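Local coordinates for ATP-binding protein (Mycobacterium tuberculosis, PDB 5UKV) that probably phosphorylates itself on a histidine at the expense of ATP, as a membrane-bound sensor kinase of a two-component system, this chain being its dimerization and histidine-phosphotransfer domain, at residues L29-I32 / R33-E37. The protein carries 1 engineered substitution. Residues are numbered along the deposited sequence; the frame is centred on the assembly and turned at random.
Sequences LTTI and RGFAE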
loop_
_atom_site.group_PDB
_atom_site.type_symbol
_atom_site.label_atom_id
_atom_site.label_comp_id
_atom_site.label_asym_id
_atom_site.label_seq_id
_atom_site.Cartn_x
_atom_site.Cartn_y
_atom_site.Cartn_z
ATOM N N LEU A 29 3.533 3.487 -5.496
ATOM C CA LEU A 29 2.207 3.566 -6.038
ATOM C C LEU A 29 1.948 4.650 -7.056
ATOM O O LEU A 29 1.109 4.491 -7.982
ATOM C CB LEU A 29 1.141 3.878 -4.939
ATOM C CG LEU A 29 0.109 2.915 -4.623
ATOM C CD1 LEU A 29 -0.823 3.315 -3.449
ATOM C CD2 LEU A 29 -0.582 2.396 -5.895
ATOM N N THR A 30 2.438 5.852 -6.747
ATOM C CA THR A 30 2.313 7.020 -7.667
ATOM C C THR A 30 3.015 6.761 -8.984
ATOM O O THR A 30 2.476 7.098 -10.005
ATOM C CB THR A 30 2.824 8.321 -6.957
ATOM O OG1 THR A 30 1.918 8.624 -5.888
ATOM C CG2 THR A 30 2.669 9.501 -7.913
ATOM N N THR A 31 4.165 6.095 -8.998
ATOM C CA THR A 31 4.699 5.503 -10.204
ATOM C C THR A 31 3.787 4.547 -11.054
ATOM O O THR A 31 3.634 4.750 -12.234
ATOM C CB THR A 31 6.026 4.847 -9.950
ATOM O OG1 THR A 31 6.954 5.869 -9.515
ATOM C CG2 THR A 31 6.646 4.296 -11.210
ATOM N N ILE A 32 3.262 3.478 -10.432
ATOM C CA ILE A 32 2.369 2.606 -11.077
ATOM C C ILE A 32 1.201 3.397 -11.677
ATOM O O ILE A 32 0.840 3.243 -12.871
ATOM C CB ILE A 32 1.906 1.529 -10.101
ATOM C CG1 ILE A 32 3.030 0.607 -9.655
ATOM C CG2 ILE A 32 0.794 0.744 -10.755
ATOM C CD1 ILE A 32 2.914 -0.059 -8.285
ATOM N N ARG A 33 0.602 4.271 -10.892
ATOM C CA ARG A 33 -0.505 5.066 -11.378
ATOM C C ARG A 33 -0.151 6.004 -12.518
ATOM O O ARG A 33 -0.837 6.056 -13.468
ATOM C CB ARG A 33 -1.117 5.873 -10.268
ATOM C CG ARG A 33 -1.983 5.087 -9.332
ATOM C CD ARG A 33 -2.570 5.965 -8.267
ATOM N NE ARG A 33 -3.889 6.394 -8.657
ATOM C CZ ARG A 33 -4.754 6.896 -7.798
ATOM N NH1 ARG A 33 -4.376 7.031 -6.542
ATOM N NH2 ARG A 33 -5.967 7.248 -8.187
ATOM N N GLY A 34 0.962 6.690 -12.395
ATOM C CA GLY A 34 1.394 7.571 -13.374
ATOM C C GLY A 34 1.654 6.885 -14.678
ATOM O O GLY A 34 1.339 7.407 -15.716
ATOM N N PHE A 35 2.277 5.733 -14.623
ATOM C CA PHE A 35 2.595 4.961 -15.823
ATOM C C PHE A 35 1.341 4.444 -16.511
ATOM O O PHE A 35 1.226 4.446 -17.738
ATOM C CB PHE A 35 3.627 3.863 -15.556
ATOM C CG PHE A 35 5.035 4.314 -15.514
ATOM C CD1 PHE A 35 5.409 5.648 -15.351
ATOM C CD2 PHE A 35 6.073 3.418 -15.787
ATOM C CE1 PHE A 35 6.786 6.032 -15.347
ATOM C CE2 PHE A 35 7.451 3.844 -15.789
ATOM C CZ PHE A 35 7.786 5.153 -15.589
ATOM N N ALA A 36 0.366 4.013 -15.722
ATOM C CA ALA A 36 -0.915 3.608 -16.317
ATOM C C ALA A 36 -1.678 4.729 -16.928
ATOM O O ALA A 36 -2.241 4.594 -18.000
ATOM C CB ALA A 36 -1.775 2.863 -15.289
ATOM N N GLU A 37 -1.613 5.921 -16.352
ATOM C CA GLU A 37 -2.236 7.082 -16.998
ATOM C C GLU A 37 -1.562 7.434 -18.287
ATOM O O GLU A 37 -2.235 7.813 -19.218
ATOM C CB GLU A 37 -2.188 8.317 -16.055
ATOM C CG GLU A 37 -2.683 9.634 -16.616
ATOM C CD GLU A 37 -4.175 9.658 -16.870
ATOM O OE1 GLU A 37 -4.945 8.777 -16.368
ATOM O OE2 GLU A 37 -4.581 10.605 -17.591
#
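Leu29, Thr30, Thr31 and Ile32 each offer their carbonyl to the amide four residues on, joining residues 29-32 to residues 33-37 as consecutive turns of helix 2-40. Arg33 N donates to Leu29 O at 3.0 Å and Gly34 N to Thr30 O at 2.9 Å; Phe35 N to Thr31 O and Ala36 N to Ile32 O continue the ladder. All four are nearly straight, with N-H...O angles of 157° to 167°, the regular i to i+4 pattern of an alpha helix.

Side chains add mostly carbon contacts to these same carbonyls. With CG beside its own backbone N, Arg33 runs its aliphatic stem back past the carbonyl oxygen of Leu29, CG lying 3.4 Å from Leu29 O, before the chain bends at chi3. CB of Phe35 lies 3.4 Å from Thr31 O, and its first torsion (chi1 -80°) puts CG beside the backbone N, 3.6 Å from the same oxygen. The methyl CG2 of Thr31 stands over one face of the phenyl ring, a loose approach of 4.5 Å to CE1. Ala36 CB rests 3.6 Å from Ile32 O.

Around these turns, Leu29, Thr31 and Phe35 touch helix 47-71 of the same chain, whereas Ile32, Arg33 and Ala36 pack on Ile54, Ala58 and Glu55 of the second subunit; Leu29 also meets Gly62 there. Such two-sided packing is characteristic of the dimeric helical bundle of histidine kinase dimerization domains. Backbone hydrogen bonding thus carries the local cohesion, while Thr31 and Phe35 serve the intrachain hairpin, Ile32, Arg33 and Ala36 the dimer interface, and Leu29 both.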